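Regulator of nonsense transcripts 2 (Homo sapiens, PDB 4CEM) takes part in nonsense-mediated mRNA decay, which degrades transcripts with premature stop codons, and contains three MIF4G domains. Local coordinates at residues Glu88-Ile93 with Pro122-Val127; Asn104-Leu109 with Leu150-Glu155; Leu109-His114 with Val159-Asp164. One frame throughout, in Å; residues are numbered along the deposited sequence.

Interaction 1 (Glu88-Ile93 with Pro122-Val127)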
ATOM      1  N   GLU A  88     -11.880  -6.747  20.091  1.00 48.44           N
ATOM      2  CA  GLU A  88     -12.906  -7.080  19.094  1.00 49.70           C
ATOM      3  C   GLU A  88     -12.911  -6.056  17.959  1.00 47.99           C
ATOM      4  O   GLU A  88     -12.943  -6.421  16.783  1.00 47.42           O
ATOM      5  CB  GLU A  88     -14.302  -7.147  19.737  1.00 52.65           C
ATOM      6  CG  GLU A  88     -14.451  -8.166  20.866  1.00 55.58           C
ATOM      7  CD  GLU A  88     -14.095  -7.606  22.243  1.00 60.40           C
ATOM      8  OE1 GLU A  88     -12.955  -7.120  22.437  1.00 60.67           O
ATOM      9  OE2 GLU A  88     -14.963  -7.650  23.143  1.00 67.21           O
ATOM     10  N   ALA A  89     -12.864  -4.776  18.329  1.00 46.99           N
ATOM     11  CA  ALA A  89     -12.824  -3.676  17.367  1.00 44.85           C
ATOM     12  C   ALA A  89     -11.575  -3.751  16.494  1.00 43.99           C
ATOM     13  O   ALA A  89     -11.640  -3.563  15.284  1.00 43.23           O
ATOM     14  CB  ALA A  89     -12.881  -2.341  18.093  1.00 44.40           C
ATOM     15  N   VAL A  90     -10.437  -4.039  17.112  1.00 43.94           N
ATOM     16  CA  VAL A  90      -9.200  -4.226  16.370  1.00 43.82           C
ATOM     17  C   VAL A  90      -9.350  -5.350  15.338  1.00 44.94           C
ATOM     18  O   VAL A  90      -8.927  -5.207  14.192  1.00 46.40           O
ATOM     19  CB  VAL A  90      -8.027  -4.516  17.325  1.00 44.67           C
ATOM     20  CG1 VAL A  90      -6.833  -5.068  16.568  1.00 45.28           C
ATOM     21  CG2 VAL A  90      -7.646  -3.253  18.086  1.00 43.85           C
ATOM     22  N   ALA A  91      -9.976  -6.454  15.740  1.00 45.93           N
ATOM     23  CA  ALA A  91     -10.165  -7.609  14.855  1.00 43.57           C
ATOM     24  C   ALA A  91     -11.017  -7.265  13.632  1.00 42.18           C
ATOM     25  O   ALA A  91     -10.675  -7.643  12.514  1.00 42.08           O
ATOM     26  CB  ALA A  91     -10.779  -8.772  15.622  1.00 42.22           C
ATOM     27  N   SER A  92     -12.123  -6.555  13.845  1.00 41.73           N
ATOM     28  CA  SER A  92     -12.962  -6.075  12.738  1.00 41.74           C
ATOM     29  C   SER A  92     -12.145  -5.225  11.761  1.00 41.56           C
ATOM     30  O   SER A  92     -12.188  -5.431  10.555  1.00 43.24           O
ATOM     31  CB  SER A  92     -14.134  -5.253  13.273  1.00 41.96           C
ATOM     32  OG  SER A  92     -14.985  -6.040  14.088  1.00 42.56           O
ATOM     33  N   ILE A  93     -11.385  -4.281  12.304  1.00 42.54           N
ATOM     34  CA  ILE A  93     -10.548  -3.377  11.508  1.00 41.75           C
ATOM     35  C   ILE A  93      -9.520  -4.136  10.661  1.00 43.13           C
ATOM     36  O   ILE A  93      -9.346  -3.834   9.486  1.00 44.04           O
ATOM     37  CB  ILE A  93      -9.834  -2.338  12.412  1.00 40.20           C
ATOM     38  CG1 ILE A  93     -10.846  -1.342  12.990  1.00 38.40           C
ATOM     39  CG2 ILE A  93      -8.748  -1.597  11.648  1.00 39.52           C
ATOM     40  CD1 ILE A  93     -10.318  -0.530  14.148  1.00 36.87           C
ATOM     41  N   PRO A 122      -1.164  -1.132  20.742  1.00 36.81           N
ATOM     42  CA  PRO A 122      -0.569  -2.458  21.016  1.00 37.10           C
ATOM     43  C   PRO A 122      -1.417  -3.634  20.508  1.00 38.16           C
ATOM     44  O   PRO A 122      -0.882  -4.564  19.900  1.00 37.80           O
ATOM     45  CB  PRO A 122      -0.471  -2.490  22.539  1.00 36.65           C
ATOM     46  CG  PRO A 122      -0.443  -1.058  22.955  1.00 36.51           C
ATOM     47  CD  PRO A 122      -1.344  -0.355  21.982  1.00 36.93           C
ATOM     48  N   SER A 123      -2.729  -3.574  20.730  1.00 40.48           N
ATOM     49  CA  SER A 123      -3.649  -4.579  20.178  1.00 42.09           C
ATOM     50  C   SER A 123      -3.647  -4.603  18.653  1.00 43.30           C
ATOM     51  O   SER A 123      -3.545  -5.678  18.054  1.00 45.54           O
ATOM     52  CB  SER A 123      -5.071  -4.331  20.667  1.00 43.41           C
ATOM     53  OG  SER A 123      -5.063  -3.985  22.040  1.00 46.32           O
ATOM     54  N   LEU A 124      -3.762  -3.429  18.027  1.00 42.97           N
ATOM     55  CA  LEU A 124      -3.761  -3.332  16.555  1.00 41.47           C
ATOM     56  C   LEU A 124      -2.489  -3.949  15.985  1.00 41.96           C
ATOM     57  O   LEU A 124      -2.541  -4.806  15.096  1.00 42.20           O
ATOM     58  CB  LEU A 124      -3.892  -1.874  16.095  1.00 41.05           C
ATOM     59  CG  LEU A 124      -4.127  -1.647  14.594  1.00 40.73           C
ATOM     60  CD1 LEU A 124      -5.500  -2.150  14.179  1.00 40.16           C
ATOM     61  CD2 LEU A 124      -3.963  -0.179  14.211  1.00 40.14           C
ATOM     62  N   LEU A 125      -1.348  -3.519  16.515  1.00 41.28           N
ATOM     63  CA  LEU A 125      -0.061  -4.061  16.104  1.00 41.68           C
ATOM     64  C   LEU A 125      -0.058  -5.567  16.270  1.00 44.29           C
ATOM     65  O   LEU A 125       0.195  -6.298  15.316  1.00 47.72           O
ATOM     66  CB  LEU A 125       1.067  -3.455  16.938  1.00 40.29           C
ATOM     67  CG  LEU A 125       2.473  -4.001  16.710  1.00 39.46           C
ATOM     68  CD1 LEU A 125       2.908  -3.751  15.276  1.00 37.18           C
ATOM     69  CD2 LEU A 125       3.446  -3.375  17.706  1.00 38.36           C
ATOM     70  N   GLN A 126      -0.356  -6.025  17.481  1.00 46.03           N
ATOM     71  CA  GLN A 126      -0.263  -7.447  17.803  1.00 48.62           C
ATOM     72  C   GLN A 126      -1.156  -8.279  16.878  1.00 46.55           C
ATOM     73  O   GLN A 126      -0.720  -9.296  16.343  1.00 46.75           O
ATOM     74  CB  GLN A 126      -0.588  -7.677  19.283  1.00 51.13           C
ATOM     75  CG  GLN A 126      -0.380  -9.103  19.767  1.00 54.93           C
ATOM     76  CD  GLN A 126      -1.686  -9.854  19.994  1.00 59.88           C
ATOM     77  OE1 GLN A 126      -1.732 -11.112  19.548  1.00 60.58           O
ATOM     78  NE2 GLN A 126      -2.640  -9.317  20.575  1.00 63.04           N
ATOM     79  N   VAL A 127      -2.373  -7.803  16.636  1.00 46.32           N
ATOM     80  CA  VAL A 127      -3.317  -8.513  15.770  1.00 47.84           C
ATOM     81  C   VAL A 127      -2.917  -8.504  14.292  1.00 49.89           C
ATOM     82  O   VAL A 127      -3.232  -9.452  13.570  1.00 54.48           O
ATOM     83  CB  VAL A 127      -4.749  -7.961  15.916  1.00 47.35           C
ATOM     84  CG1 VAL A 127      -5.716  -8.739  15.034  1.00 47.19           C
ATOM     85  CG2 VAL A 127      -5.193  -8.032  17.368  1.00 45.66           C
TER

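Interaction 2 (Asn104-Leu109 with Leu150-Glu155)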
ATOM      1  N   ASN A 104      -8.253   5.874   3.958  1.00 42.76           N
ATOM      2  CA  ASN A 104      -8.208   7.104   4.747  1.00 42.46           C
ATOM      3  C   ASN A 104      -9.260   7.142   5.844  1.00 41.76           C
ATOM      4  O   ASN A 104      -8.977   7.603   6.940  1.00 45.87           O
ATOM      5  CB  ASN A 104      -8.352   8.344   3.864  1.00 45.38           C
ATOM      6  CG  ASN A 104      -7.066   8.699   3.118  1.00 46.68           C
ATOM      7  OD1 ASN A 104      -5.959   8.358   3.546  1.00 44.19           O
ATOM      8  ND2 ASN A 104      -7.214   9.414   2.002  1.00 46.54           N
ATOM      9  N   CYS A 105     -10.469   6.666   5.560  1.00 40.34           N
ATOM     10  CA  CYS A 105     -11.509   6.603   6.587  1.00 38.31           C
ATOM     11  C   CYS A 105     -11.093   5.672   7.725  1.00 37.78           C
ATOM     12  O   CYS A 105     -11.178   6.041   8.899  1.00 35.36           O
ATOM     13  CB  CYS A 105     -12.842   6.138   6.008  1.00 38.69           C
ATOM     14  SG  CYS A 105     -14.172   6.072   7.231  1.00 41.13           S
ATOM     15  N   ALA A 106     -10.627   4.474   7.380  1.00 36.40           N
ATOM     16  CA  ALA A 106     -10.187   3.513   8.393  1.00 35.49           C
ATOM     17  C   ALA A 106      -9.108   4.124   9.290  1.00 35.92           C
ATOM     18  O   ALA A 106      -9.150   3.977  10.522  1.00 36.78           O
ATOM     19  CB  ALA A 106      -9.675   2.244   7.737  1.00 33.76           C
ATOM     20  N   VAL A 107      -8.158   4.826   8.673  1.00 34.10           N
ATOM     21  CA  VAL A 107      -7.059   5.441   9.410  1.00 33.98           C
ATOM     22  C   VAL A 107      -7.613   6.525  10.329  1.00 34.41           C
ATOM     23  O   VAL A 107      -7.157   6.679  11.468  1.00 34.55           O
ATOM     24  CB  VAL A 107      -5.982   6.030   8.453  1.00 33.96           C
ATOM     25  CG1 VAL A 107      -4.941   6.833   9.218  1.00 32.53           C
ATOM     26  CG2 VAL A 107      -5.304   4.921   7.663  1.00 32.22           C
ATOM     27  N   HIS A 108      -8.601   7.268   9.837  1.00 33.49           N
ATOM     28  CA  HIS A 108      -9.272   8.275  10.662  1.00 33.73           C
ATOM     29  C   HIS A 108      -9.888   7.648  11.878  1.00 34.35           C
ATOM     30  O   HIS A 108      -9.748   8.176  12.978  1.00 35.82           O
ATOM     31  CB  HIS A 108     -10.321   9.049   9.847  1.00 33.58           C
ATOM     32  CG  HIS A 108     -11.316   9.826  10.691  1.00 32.97           C
ATOM     33  ND1 HIS A 108     -11.031  11.027  11.231  1.00 32.85           N
ATOM     34  CD2 HIS A 108     -12.628   9.534  11.054  1.00 32.89           C
ATOM     35  CE1 HIS A 108     -12.095  11.475  11.915  1.00 32.74           C
ATOM     36  NE2 HIS A 108     -13.075  10.560  11.806  1.00 33.28           N
ATOM     37  N   LEU A 109     -10.580   6.521  11.697  1.00 35.27           N
ATOM     38  CA  LEU A 109     -11.223   5.831  12.819  1.00 34.67           C
ATOM     39  C   LEU A 109     -10.173   5.255  13.743  1.00 33.94           C
ATOM     40  O   LEU A 109     -10.336   5.306  14.954  1.00 32.23           O
ATOM     41  CB  LEU A 109     -12.179   4.727  12.358  1.00 34.53           C
ATOM     42  CG  LEU A 109     -13.484   5.213  11.711  1.00 35.14           C
ATOM     43  CD1 LEU A 109     -14.296   4.054  11.140  1.00 32.84           C
ATOM     44  CD2 LEU A 109     -14.317   6.042  12.683  1.00 35.49           C
ATOM     45  N   LEU A 150      -0.845  -3.687   3.197  1.00 48.71           N
ATOM     46  CA  LEU A 150       0.480  -3.080   3.197  1.00 47.67           C
ATOM     47  C   LEU A 150       0.358  -1.558   3.211  1.00 46.53           C
ATOM     48  O   LEU A 150       1.036  -0.883   3.978  1.00 47.60           O
ATOM     49  CB  LEU A 150       1.307  -3.552   2.004  1.00 47.83           C
ATOM     50  CG  LEU A 150       2.806  -3.256   2.113  1.00 49.30           C
ATOM     51  CD1 LEU A 150       3.448  -4.124   3.181  1.00 52.07           C
ATOM     52  CD2 LEU A 150       3.505  -3.456   0.775  1.00 48.83           C
ATOM     53  N   ARG A 151      -0.525  -1.017   2.384  1.00 45.43           N
ATOM     54  CA  ARG A 151      -0.752   0.417   2.392  1.00 45.44           C
ATOM     55  C   ARG A 151      -1.277   0.865   3.747  1.00 43.66           C
ATOM     56  O   ARG A 151      -0.863   1.905   4.272  1.00 42.00           O
ATOM     57  CB  ARG A 151      -1.742   0.821   1.309  1.00 47.92           C
ATOM     58  CG  ARG A 151      -2.160   2.281   1.407  1.00 50.70           C
ATOM     59  CD  ARG A 151      -3.266   2.602   0.435  1.00 51.45           C
ATOM     60  NE  ARG A 151      -3.732   3.972   0.600  1.00 53.68           N
ATOM     61  CZ  ARG A 151      -4.721   4.514  -0.106  1.00 55.30           C
ATOM     62  NH1 ARG A 151      -5.357   3.800  -1.026  1.00 57.08           N
ATOM     63  NH2 ARG A 151      -5.077   5.774   0.109  1.00 56.66           N
ATOM     64  N   PHE A 152      -2.199   0.077   4.297  1.00 43.25           N
ATOM     65  CA  PHE A 152      -2.845   0.401   5.563  1.00 41.90           C
ATOM     66  C   PHE A 152      -1.797   0.472   6.682  1.00 41.82           C
ATOM     67  O   PHE A 152      -1.673   1.504   7.335  1.00 41.20           O
ATOM     68  CB  PHE A 152      -3.933  -0.630   5.868  1.00 43.04           C
ATOM     69  CG  PHE A 152      -4.917  -0.229   6.959  1.00 43.90           C
ATOM     70  CD1 PHE A 152      -4.790   0.949   7.693  1.00 43.39           C
ATOM     71  CD2 PHE A 152      -5.992  -1.066   7.248  1.00 43.03           C
ATOM     72  CE1 PHE A 152      -5.701   1.267   8.684  1.00 43.25           C
ATOM     73  CE2 PHE A 152      -6.901  -0.748   8.239  1.00 42.44           C
ATOM     74  CZ  PHE A 152      -6.755   0.421   8.955  1.00 43.02           C
ATOM     75  N   ILE A 153      -1.014  -0.591   6.883  1.00 42.70           N
ATOM     76  CA  ILE A 153       0.007  -0.561   7.948  1.00 43.15           C
ATOM     77  C   ILE A 153       1.056   0.533   7.709  1.00 42.42           C
ATOM     78  O   ILE A 153       1.597   1.105   8.677  1.00 41.20           O
ATOM     79  CB  ILE A 153       0.693  -1.929   8.202  1.00 44.37           C
ATOM     80  CG1 ILE A 153       1.523  -2.374   7.004  1.00 45.32           C
ATOM     81  CG2 ILE A 153      -0.338  -2.995   8.573  1.00 44.32           C
ATOM     82  CD1 ILE A 153       2.281  -3.657   7.260  1.00 46.04           C
ATOM     83  N   ALA A 154       1.316   0.831   6.430  1.00 40.32           N
ATOM     84  CA  ALA A 154       2.144   1.989   6.042  1.00 38.75           C
ATOM     85  C   ALA A 154       1.578   3.302   6.594  1.00 37.62           C
ATOM     86  O   ALA A 154       2.275   4.005   7.315  1.00 36.34           O
ATOM     87  CB  ALA A 154       2.283   2.071   4.533  1.00 38.23           C
ATOM     88  N   GLU A 155       0.320   3.623   6.288  1.00 36.15           N
ATOM     89  CA  GLU A 155      -0.280   4.853   6.821  1.00 37.46           C
ATOM     90  C   GLU A 155      -0.254   4.871   8.335  1.00 36.64           C
ATOM     91  O   GLU A 155       0.134   5.875   8.940  1.00 35.47           O
ATOM     92  CB  GLU A 155      -1.732   5.050   6.365  1.00 38.76           C
ATOM     93  CG  GLU A 155      -1.895   5.660   4.984  1.00 41.11           C
ATOM     94  CD  GLU A 155      -1.223   7.012   4.818  1.00 41.48           C
ATOM     95  OE1 GLU A 155      -1.113   7.790   5.786  1.00 44.69           O
ATOM     96  OE2 GLU A 155      -0.810   7.300   3.694  1.00 42.56           O
TER

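Interaction 3 (Leu109-His114 with Val159-Asp164)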
ATOM      1  N   LEU A 109     -10.580   6.521  11.697  1.00 35.27           N
ATOM      2  CA  LEU A 109     -11.223   5.831  12.819  1.00 34.67           C
ATOM      3  C   LEU A 109     -10.173   5.255  13.743  1.00 33.94           C
ATOM      4  O   LEU A 109     -10.336   5.306  14.954  1.00 32.23           O
ATOM      5  CB  LEU A 109     -12.179   4.727  12.358  1.00 34.53           C
ATOM      6  CG  LEU A 109     -13.484   5.213  11.711  1.00 35.14           C
ATOM      7  CD1 LEU A 109     -14.296   4.054  11.140  1.00 32.84           C
ATOM      8  CD2 LEU A 109     -14.317   6.042  12.683  1.00 35.49           C
ATOM      9  N   CYS A 110      -9.093   4.722  13.173  1.00 34.03           N
ATOM     10  CA  CYS A 110      -7.991   4.217  13.991  1.00 34.85           C
ATOM     11  C   CYS A 110      -7.370   5.322  14.868  1.00 35.14           C
ATOM     12  O   CYS A 110      -6.921   5.052  15.986  1.00 34.99           O
ATOM     13  CB  CYS A 110      -6.920   3.552  13.125  1.00 35.40           C
ATOM     14  SG  CYS A 110      -7.381   1.950  12.419  1.00 36.59           S
ATOM     15  N   SER A 111      -7.377   6.562  14.376  1.00 34.97           N
ATOM     16  CA  SER A 111      -6.834   7.697  15.128  1.00 34.24           C
ATOM     17  C   SER A 111      -7.741   8.119  16.270  1.00 34.52           C
ATOM     18  O   SER A 111      -7.258   8.537  17.322  1.00 35.50           O
ATOM     19  CB  SER A 111      -6.570   8.895  14.209  1.00 34.88           C
ATOM     20  OG  SER A 111      -5.648   8.556  13.188  1.00 35.42           O
ATOM     21  N   LEU A 112      -9.054   8.033  16.078  1.00 35.06           N
ATOM     22  CA  LEU A 112      -9.974   8.350  17.171  1.00 34.71           C
ATOM     23  C   LEU A 112      -9.847   7.304  18.291  1.00 35.32           C
ATOM     24  O   LEU A 112      -9.861   7.648  19.469  1.00 37.81           O
ATOM     25  CB  LEU A 112     -11.417   8.448  16.678  1.00 34.43           C
ATOM     26  CG  LEU A 112     -11.773   9.528  15.650  1.00 33.07           C
ATOM     27  CD1 LEU A 112     -13.214   9.344  15.201  1.00 31.64           C
ATOM     28  CD2 LEU A 112     -11.558  10.922  16.212  1.00 31.69           C
ATOM     29  N   PHE A 113      -9.709   6.036  17.919  1.00 36.05           N
ATOM     30  CA  PHE A 113      -9.465   4.961  18.893  1.00 36.11           C
ATOM     31  C   PHE A 113      -8.173   5.219  19.644  1.00 34.96           C
ATOM     32  O   PHE A 113      -8.151   5.276  20.868  1.00 33.38           O
ATOM     33  CB  PHE A 113      -9.369   3.594  18.199  1.00 36.70           C
ATOM     34  CG  PHE A 113     -10.674   2.849  18.121  1.00 37.78           C
ATOM     35  CD1 PHE A 113     -11.167   2.172  19.234  1.00 38.50           C
ATOM     36  CD2 PHE A 113     -11.404   2.812  16.943  1.00 38.10           C
ATOM     37  CE1 PHE A 113     -12.361   1.476  19.171  1.00 38.30           C
ATOM     38  CE2 PHE A 113     -12.602   2.119  16.874  1.00 38.85           C
ATOM     39  CZ  PHE A 113     -13.081   1.450  17.990  1.00 39.31           C
ATOM     40  N   HIS A 114      -7.097   5.383  18.885  1.00 36.18           N
ATOM     41  CA  HIS A 114      -5.776   5.606  19.455  1.00 36.25           C
ATOM     42  C   HIS A 114      -5.752   6.776  20.384  1.00 36.40           C
ATOM     43  O   HIS A 114      -5.156   6.696  21.443  1.00 36.83           O
ATOM     44  CB  HIS A 114      -4.757   5.815  18.350  1.00 36.49           C
ATOM     45  CG  HIS A 114      -3.390   6.207  18.853  1.00 37.08           C
ATOM     46  ND1 HIS A 114      -2.642   5.394  19.615  1.00 36.51           N
ATOM     47  CD2 HIS A 114      -2.647   7.375  18.670  1.00 36.30           C
ATOM     48  CE1 HIS A 114      -1.481   6.007  19.910  1.00 38.13           C
ATOM     49  NE2 HIS A 114      -1.489   7.221  19.328  1.00 37.72           N
ATOM     50  N   VAL A 159       1.304   7.957  10.161  1.00 31.22           N
ATOM     51  CA  VAL A 159       0.382   8.754  10.964  1.00 31.26           C
ATOM     52  C   VAL A 159       0.658   8.626  12.472  1.00 31.35           C
ATOM     53  O   VAL A 159      -0.029   9.229  13.285  1.00 32.25           O
ATOM     54  CB  VAL A 159      -1.064   8.355  10.562  1.00 31.74           C
ATOM     55  CG1 VAL A 159      -1.979   8.128  11.758  1.00 30.57           C
ATOM     56  CG2 VAL A 159      -1.608   9.353   9.549  1.00 30.47           C
ATOM     57  N   GLY A 160       1.671   7.846  12.848  1.00 31.90           N
ATOM     58  CA  GLY A 160       2.141   7.796  14.235  1.00 32.45           C
ATOM     59  C   GLY A 160       1.329   6.969  15.229  1.00 33.00           C
ATOM     60  O   GLY A 160       1.574   7.043  16.433  1.00 32.27           O
ATOM     61  N   ILE A 161       0.367   6.190  14.739  1.00 33.30           N
ATOM     62  CA  ILE A 161      -0.360   5.245  15.583  1.00 33.73           C
ATOM     63  C   ILE A 161       0.598   4.140  16.018  1.00 35.44           C
ATOM     64  O   ILE A 161       0.641   3.778  17.193  1.00 38.21           O
ATOM     65  CB  ILE A 161      -1.590   4.669  14.856  1.00 33.56           C
ATOM     66  CG1 ILE A 161      -2.649   5.769  14.693  1.00 33.73           C
ATOM     67  CG2 ILE A 161      -2.178   3.496  15.630  1.00 32.36           C
ATOM     68  CD1 ILE A 161      -3.760   5.436  13.725  1.00 33.22           C
ATOM     69  N   PHE A 162       1.374   3.622  15.067  1.00 37.03           N
ATOM     70  CA  PHE A 162       2.560   2.815  15.372  1.00 36.55           C
ATOM     71  C   PHE A 162       3.817   3.684  15.421  1.00 36.24           C
ATOM     72  O   PHE A 162       3.963   4.619  14.636  1.00 38.64           O
ATOM     73  CB  PHE A 162       2.778   1.734  14.314  1.00 35.83           C
ATOM     74  CG  PHE A 162       1.638   0.779  14.164  1.00 35.47           C
ATOM     75  CD1 PHE A 162       0.779   0.496  15.220  1.00 35.43           C
ATOM     76  CD2 PHE A 162       1.443   0.123  12.960  1.00 36.02           C
ATOM     77  CE1 PHE A 162      -0.271  -0.393  15.060  1.00 34.06           C
ATOM     78  CE2 PHE A 162       0.400  -0.775  12.801  1.00 35.50           C
ATOM     79  CZ  PHE A 162      -0.458  -1.031  13.855  1.00 33.79           C
ATOM     80  N   THR A 163       4.739   3.344  16.316  1.00 35.65           N
ATOM     81  CA  THR A 163       6.006   4.045  16.413  1.00 35.26           C
ATOM     82  C   THR A 163       6.837   3.649  15.222  1.00 37.20           C
ATOM     83  O   THR A 163       6.526   2.672  14.557  1.00 38.41           O
ATOM     84  CB  THR A 163       6.782   3.666  17.684  1.00 35.71           C
ATOM     85  OG1 THR A 163       7.120   2.263  17.650  1.00 36.22           O
ATOM     86  CG2 THR A 163       5.973   4.004  18.943  1.00 32.50           C
ATOM     87  N   ASP A 164       7.895   4.398  14.946  1.00 40.04           N
ATOM     88  CA  ASP A 164       8.750   4.078  13.815  1.00 42.49           C
ATOM     89  C   ASP A 164       9.254   2.641  13.916  1.00 45.31           C
ATOM     90  O   ASP A 164       9.104   1.875  12.966  1.00 43.50           O
ATOM     91  CB  ASP A 164       9.930   5.045  13.727  1.00 44.73           C
ATOM     92  CG  ASP A 164       9.529   6.437  13.237  1.00 45.38           C
ATOM     93  OD1 ASP A 164       8.338   6.703  12.965  1.00 45.79           O
ATOM     94  OD2 ASP A 164      10.435   7.282  13.119  1.00 47.74           O
TER

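Interaction 1 (Glu88-Ile93 with Pro122-Val127)
Two helices of the all-helical MIF4G domain, 86-95 and 120-137, meet here in helix-helix packing, with Val90 set against the backbone of Ser123 and Leu124 and the side chains of Ser123, Leu124 and Val127. The short segments run in broadly the same direction, crossing at -46° with their axes 9.3 Å apart. Val90 points at the partner helix, and its two methyls divide the work. With CG1 anti to the backbone N (chi1 165°), that methyl enters between Leu124 and Val127: Val90 CG1 lies 3.5 Å from Leu124 CA, and it also meets the CG2 methyl of Val127. The other methyl, Val90 CG2, rests on the CB of Ser123 at 3.8 Å. Serine is tolerable beside this apolar neighbour, since its OG is paired with the carbonyl oxygen of Asp119, one turn earlier. A beta-branched, compact valine suits a spot where the helix backbones come near, the CA atoms of Val90 and Leu124 being 5.5 Å apart. Replacing Val90 with an alanine would take away both methyls and is likely to open a gap against Leu124 and leave Val127 CG2 without its close apolar mate. Leu124 reaches across by its CD1 branch to Val90 and to Ile93, a longer side chain that also touches Phe120 and Phe152. Leu124 and Ile93 cross nearly at a right angle, with Leu124 CD1 4.2 Å from the CG2 methyl of Ile93.

Interaction 2 (Asn104-Leu109 with Leu150-Glu155)
With CG anti to its backbone N (chi1 -165°), Phe152 swings its ring from the flank of helix 143-158 to Ala106 and Val107 on helix 103-116. Val107 answers with its CG2 methyl: chi1 172° puts CG1 anti to the backbone N and leaves CG2 anti to the carbonyl carbon. The ring is shared by two small residues: its far corner, Phe152 CZ, lies 3.7 Å from Ala106 CB, while Val107 CG2 approaches Phe152 CE1 to 3.8 Å. Both methyls approach the ring obliquely, an apolar contact. Alanine suits the place facing the ring corner because one methyl group lets the bulky ring come right up to the helix, and valine fills the neighbouring position with its branch. That same Val107 methyl meets Glu155, but at the aliphatic CB, 3.8 Å from Val107 CG2. The buried Glu155 chain bends at chi2, and its OE2 forms a salt bridge with Arg25, which probably favours the charged carboxylate. Toward the more open margin, the extended Arg151 brings its guanidinium near Asn104, yet Arg151 NH2 and Asn104 OD1 remain 4.4 Å apart, too far for a hydrogen bond. The segment axes lie 10.3 Å apart and cross at -40°, a spacing bridged by the Phe152 ring from one flank and by Val107 and Glu155 CB nearer the middle. Such packing between helices that are not neighbours in the chain is consistent with the HEAT-like helical-repeat architecture of MIF4G domains.

Interaction 3 (Leu109-His114 with Val159-Asp164)
This is a buried contact between a helix and a loop: His114, Ser111 and Cys110 of helix 103-116 pack against the connection 159-164, which joins helix 143-158 to helix 164-181. The loop turns away from the first helix through a Schellman motif at Gly160, whose positive phi of 79° favours glycine, and Thr163 N-caps the helix that follows. Between these ends Ile161 supplies most of the loop's side of the contact. Its CG1 stands anti to the carbonyl carbon (chi1 -70°), and the chain reaches on to place the CD1 methyl in the angle between two helix residues. There Ile161 CD1 lies 3.7 Å from Cys110 CB, an apolar contact, and equally near the OG of Ser111. Val159 adds a methyl beside the same hydroxyl, with Val159 CG1 4.0 Å from Ser111 OG. At the next turn the imidazole of His114 presents one face to the CA of Ile161. Ile161 O lies 4.1 Å from His114 CE1, too long for a hydrogen bond. Ser111 OG also bonds with Val107 O, a turn back in its own helix. The direct contact is thus apolar and centred on Ile161, while Asn32 of the N-terminal helix 6-33, hydrogen-bonded through ND2 to Ser111 OG and Val159 O and through its carbonyl O to His114 NE2, links helix and loop by polar bonds outside the two segments.

How the interactions relate
All three contacts are largely buried and apolar, but they join different elements. Interactions 2 and 3 both use helix 103-116, set against helix 143-158 and the loop that follows it, while interaction 1 pairs the helices flanking 103-116 in the chain. Interaction 2 lies about 9 Å from the centre of the chain, centre to centre, against about 19 Å for interaction 1 and about 17 Å for interaction 3. They form one continuous core: Ile93 CG2 touches Phe152 CZ at 3.9 Å, and Phe152 also meets Cys110. Aliphatic packing dominates interaction 1, an aromatic ring interaction 2, and a branched loop residue amid satisfied polar groups interaction 3.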